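Local coordinates for protein GTP cyclohydrolase 1 type 2 homolog (Staphylococcus aureus subsp. aureus, PDB 2NYD) that is of unknown function but binds zinc at a dinuclear centre as a NIF3-family protein, assembling into a toroid-shaped hexamer capped by PII-like domains, at residues Val43-Asp48 against Ile355-Ser360; Gly121-Ser126 against Met245-Asn250. One frame throughout, in Å; residues are numbered along the deposited sequence.

How the contacts relate
The chain shows how residues remote in sequence can frame an inserted domain. Near the N terminus it passes strand 43-46, and only some 300 residues later does strand 357-359 come to lie beside it, so contact 1 closes a very large loop. Contact 2 falls wholly within that span: residues 121-126 leave helix 112-119 and meet 245-250 on the way back, enclosing the excursion into the PII-like region. The loops are therefore nested and do not cross. Contact 1 adds a C-terminal strand to the N-terminal sheet, while contact 2 joins the outgoing and returning strands. Their centres lie about 28 Å apart and the two do not touch.

Contact 1. Residues Val43-Asp48 against Ile355-Ser360; sequences VLTALD and IDVEAS
Val43 and Thr45 grip Asp356, Glu358 and Ser360 through a parallel strand pairing, by which the C-terminal part of the chain supplies an outermost strand, within this chain, of an N-terminal mixed sheet. Four backbone hydrogen bonds join them. Val43 N donates to Asp356 O (2.8 Å) and Thr45 N to Glu358 O (2.9 Å); in return Glu358 N reaches Val43 O, and Ser360 N reaches Thr45 O. Glu358 thus spends both its NH and its carbonyl on residues flanking Leu44, the staggered pattern of parallel strands. Leu44 itself turns its NH and carbonyl to strand 64-67, which leads into the zinc ligands His68 and His69.

The two faces of this mixed sheet are packed by different helices, giving a layered alpha/beta arrangement in which strand 43-46, helix 51-60 and strand 64-67 form a beta-alpha-beta unit. On the face of Val43, Thr45, Val357 and Ala359, helix 336-350 lies over the valines. Val43 CG1 meets Val357 CG1 at 4.3 Å, and Thr45 CG2 slants across the same Val357 CG1 at 4.2 Å. Rotation about the first side-chain bond of Thr45 (chi1 70°) sets OG1 between N and C, over Ala359 CA at 3.2 Å. The other face carries Leu44, whose CD1 extends over the neighbouring strand to lie 3.7 Å from Ser360 N and 4.1 Å from Ser360 CB, under helix 51-60. The polar ends find their partners beyond the two segments: Thr45 OG1 hydrogen-bonds Lys337 O, Glu358 turns its carboxylate from the pairing to a salt bridge with Lys60, and Ser360 OG bonds Glu56.

Contact 2. Residues Gly121-Ser126 against Met245-Asn250; sequences GLKNIS and MAEVDN
Ala246 is the tight point where residues 121-126 run antiparallel to 245-250. Its CB sits 3.8 Å from Leu122 CB and 3.7 Å from Ile125 CG1, with Lys123 O close by. Leu122 CD2 continues the apolar layer obliquely to Val248 CG1 at 3.6 Å, and Phe257 of helix 254-264 and Ile283 of strand 279-285 also pack on these two residues.

The backbone is held by two hydrogen-bonded pairs, Lys123 with Glu247 and Ser126 with Met245; Lys123 N donates almost straight to Glu247 O (2.9 Å, 172° at the hydrogen). Between the pairs the register slips by one, a beta bulge: Asn124 and Ile125 together stand opposite Ala246, and positive phi at Asn124 (54°) turns the chain. The paired segments lead into strand 125-142 and belong to strand 240-253, which run to and from the region with the PII-like fold.

The opposite side is looser and polar. Lys123 passes at a slant across Glu247, CG to CG 3.7 Å, but its ammonium makes no direct ion pair with Glu247 or Asp249. Asn124 ND2 approaches Glu247 OE2 from above the carboxylate plane, although the modelled separation of 2.5 Å is doubtfully short. At the Schellman end of helix 112-119, two waters link Gly121 O to Asp249, one through the backbone N and one through OD1.

Contact 1. Residues Val43-Asp48 against Ile355-Ser360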
# COMPACT_ATOMS: atom_id res chain seq x y z
N VAL B 43 -9.29 15.73 -40.52
CA VAL B 43 -9.48 15.01 -39.24
C VAL B 43 -10.53 13.87 -39.39
O VAL B 43 -11.66 14.11 -39.82
CB VAL B 43 -9.89 15.98 -38.09
CG1 VAL B 43 -10.21 15.23 -36.73
CG2 VAL B 43 -8.81 17.12 -37.86
N LEU B 44 -10.11 12.66 -39.00
CA LEU B 44 -10.95 11.50 -38.96
C LEU B 44 -11.24 11.13 -37.52
O LEU B 44 -10.30 10.91 -36.74
CB LEU B 44 -10.26 10.34 -39.71
CG LEU B 44 -11.09 9.06 -39.92
CD1 LEU B 44 -12.26 9.29 -40.91
CD2 LEU B 44 -10.13 7.93 -40.41
N THR B 45 -12.52 11.10 -37.15
CA THR B 45 -12.90 10.64 -35.79
C THR B 45 -13.14 9.10 -35.69
O THR B 45 -13.57 8.46 -36.67
CB THR B 45 -14.10 11.41 -35.18
OG1 THR B 45 -15.31 11.06 -35.89
CG2 THR B 45 -13.87 12.96 -35.25
N ALA B 46 -12.82 8.53 -34.51
CA ALA B 46 -12.80 7.08 -34.36
C ALA B 46 -13.12 6.74 -32.92
O ALA B 46 -12.89 7.57 -32.03
CB ALA B 46 -11.43 6.54 -34.76
N LEU B 47 -13.68 5.54 -32.67
CA LEU B 47 -13.75 5.02 -31.30
C LEU B 47 -12.42 4.40 -30.92
O LEU B 47 -11.79 4.81 -29.92
CB LEU B 47 -14.90 3.97 -31.14
CG LEU B 47 -15.05 3.23 -29.80
CD1 LEU B 47 -15.26 4.22 -28.64
CD2 LEU B 47 -16.22 2.21 -29.86
N ASP B 48 -12.00 3.41 -31.70
CA ASP B 48 -10.74 2.72 -31.55
C ASP B 48 -9.99 2.95 -32.83
O ASP B 48 -10.57 2.76 -33.93
CB ASP B 48 -10.95 1.20 -31.40
CG ASP B 48 -11.45 0.83 -29.99
OD1 ASP B 48 -10.72 1.07 -29.02
OD2 ASP B 48 -12.56 0.29 -29.88
N ILE B 355 -10.76 23.12 -42.38
CA ILE B 355 -10.26 21.75 -42.39
C ILE B 355 -11.44 20.77 -42.30
O ILE B 355 -12.32 20.96 -41.49
CB ILE B 355 -9.18 21.55 -41.28
CG1 ILE B 355 -7.91 22.32 -41.66
CG2 ILE B 355 -8.83 20.08 -41.07
CD1 ILE B 355 -7.04 22.68 -40.45
N ASP B 356 -11.42 19.76 -43.16
CA ASP B 356 -12.44 18.71 -43.23
C ASP B 356 -12.37 17.81 -41.99
O ASP B 356 -11.28 17.46 -41.56
CB ASP B 356 -12.19 17.79 -44.43
CG ASP B 356 -12.21 18.53 -45.78
OD1 ASP B 356 -13.03 19.47 -45.97
OD2 ASP B 356 -11.39 18.14 -46.64
N VAL B 357 -13.54 17.42 -41.50
CA VAL B 357 -13.69 16.47 -40.40
C VAL B 357 -14.70 15.40 -40.90
O VAL B 357 -15.74 15.75 -41.47
CB VAL B 357 -14.20 17.13 -39.12
CG1 VAL B 357 -14.19 16.14 -37.93
CG2 VAL B 357 -13.39 18.40 -38.74
N GLU B 358 -14.37 14.13 -40.74
CA GLU B 358 -15.25 13.03 -41.12
C GLU B 358 -15.25 12.04 -39.98
O GLU B 358 -14.22 11.84 -39.35
CB GLU B 358 -14.71 12.33 -42.38
CG GLU B 358 -15.01 13.06 -43.69
CD GLU B 358 -14.64 12.21 -44.88
OE1 GLU B 358 -15.25 11.13 -45.03
OE2 GLU B 358 -13.72 12.59 -45.64
N ALA B 359 -16.40 11.44 -39.71
CA ALA B 359 -16.50 10.34 -38.77
C ALA B 359 -16.11 9.06 -39.53
O ALA B 359 -16.59 8.81 -40.65
CB ALA B 359 -17.90 10.29 -38.22
N SER B 360 -15.19 8.27 -38.97
CA SER B 360 -14.87 6.95 -39.56
C SER B 360 -16.15 6.10 -39.65
O SER B 360 -16.93 6.04 -38.70
CB SER B 360 -13.80 6.21 -38.72
OG SER B 360 -13.61 4.88 -39.24

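Contact 2. Residues Gly121-Ser126 against Met245-Asn250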
# COMPACT_ATOMS: atom_id res chain seq x y z
N GLY B 121 -33.15 9.65 -27.77
CA GLY B 121 -34.30 10.53 -27.82
C GLY B 121 -34.71 11.03 -26.46
O GLY B 121 -35.88 11.33 -26.26
N LEU B 122 -33.78 11.14 -25.51
CA LEU B 122 -34.20 11.48 -24.14
C LEU B 122 -34.20 12.98 -23.92
O LEU B 122 -33.59 13.71 -24.71
CB LEU B 122 -33.34 10.80 -23.07
CG LEU B 122 -33.09 9.30 -23.23
CD1 LEU B 122 -32.09 8.77 -22.19
CD2 LEU B 122 -34.43 8.50 -23.24
N LYS B 123 -34.84 13.40 -22.84
CA LYS B 123 -35.03 14.80 -22.51
C LYS B 123 -34.47 15.06 -21.11
O LYS B 123 -34.16 14.11 -20.38
CB LYS B 123 -36.52 15.17 -22.56
CG LYS B 123 -37.38 14.54 -21.50
CD LYS B 123 -38.77 15.21 -21.44
CE LYS B 123 -39.62 14.66 -20.31
NZ LYS B 123 -40.95 15.35 -20.32
N ASN B 124 -34.35 16.34 -20.76
CA ASN B 124 -33.92 16.79 -19.44
C ASN B 124 -32.57 16.17 -19.03
O ASN B 124 -32.42 15.63 -17.93
CB ASN B 124 -35.02 16.53 -18.36
CG ASN B 124 -36.31 17.31 -18.63
OD1 ASN B 124 -36.30 18.35 -19.28
ND2 ASN B 124 -37.44 16.79 -18.11
N ILE B 125 -31.61 16.22 -19.95
CA ILE B 125 -30.35 15.52 -19.79
C ILE B 125 -29.44 16.37 -18.93
O ILE B 125 -29.22 17.53 -19.22
CB ILE B 125 -29.69 15.22 -21.17
CG1 ILE B 125 -30.67 14.44 -22.05
CG2 ILE B 125 -28.40 14.39 -20.96
CD1 ILE B 125 -30.26 14.34 -23.54
N SER B 126 -28.93 15.78 -17.86
CA SER B 126 -28.05 16.48 -16.93
C SER B 126 -26.85 15.60 -16.54
O SER B 126 -27.02 14.42 -16.25
CB SER B 126 -28.90 16.81 -15.68
OG SER B 126 -28.13 17.50 -14.77
N MET B 245 -28.03 11.88 -16.20
CA MET B 245 -29.37 11.43 -15.85
C MET B 245 -30.29 12.08 -16.87
O MET B 245 -30.12 13.25 -17.18
CB MET B 245 -29.78 11.86 -14.42
CG MET B 245 -31.09 11.17 -13.93
SD MET B 245 -30.79 9.45 -13.37
CE MET B 245 -29.83 9.78 -11.90
N ALA B 246 -31.24 11.35 -17.43
CA ALA B 246 -32.20 11.94 -18.35
C ALA B 246 -33.55 11.26 -18.13
O ALA B 246 -33.66 10.40 -17.26
CB ALA B 246 -31.77 11.75 -19.77
N GLU B 247 -34.54 11.60 -18.94
CA GLU B 247 -35.82 10.92 -18.87
C GLU B 247 -36.42 10.65 -20.22
O GLU B 247 -36.12 11.33 -21.24
CB GLU B 247 -36.81 11.63 -17.92
CG GLU B 247 -36.97 13.07 -18.14
CD GLU B 247 -37.69 13.75 -16.98
OE1 GLU B 247 -38.70 13.20 -16.48
OE2 GLU B 247 -37.23 14.82 -16.54
N VAL B 248 -37.24 9.62 -20.26
CA VAL B 248 -37.96 9.31 -21.49
C VAL B 248 -39.08 10.32 -21.58
O VAL B 248 -39.46 10.89 -20.55
CB VAL B 248 -38.51 7.86 -21.54
CG1 VAL B 248 -37.37 6.91 -21.88
CG2 VAL B 248 -39.18 7.46 -20.22
N ASP B 249 -39.51 10.60 -22.81
CA ASP B 249 -40.66 11.46 -23.10
C ASP B 249 -41.86 10.99 -22.29
O ASP B 249 -42.41 11.74 -21.47
CB ASP B 249 -41.04 11.35 -24.58
CG ASP B 249 -40.27 12.32 -25.45
OD1 ASP B 249 -40.10 12.03 -26.67
OD2 ASP B 249 -39.81 13.36 -24.92
N ASN B 250 -42.21 9.73 -22.55
CA ASN B 250 -43.34 9.04 -21.94
C ASN B 250 -42.83 7.82 -21.20
O ASN B 250 -42.13 7.01 -21.79
CB ASN B 250 -44.29 8.57 -23.04
CG ASN B 250 -44.76 9.70 -23.92
OD1 ASN B 250 -45.17 10.76 -23.44
ND2 ASN B 250 -44.70 9.50 -25.23
O HOH W 1 -37.78 9.89 -24.87
O HOH W 2 -37.77 11.72 -28.32
O HOH W 3 -43.52 13.92 -21.80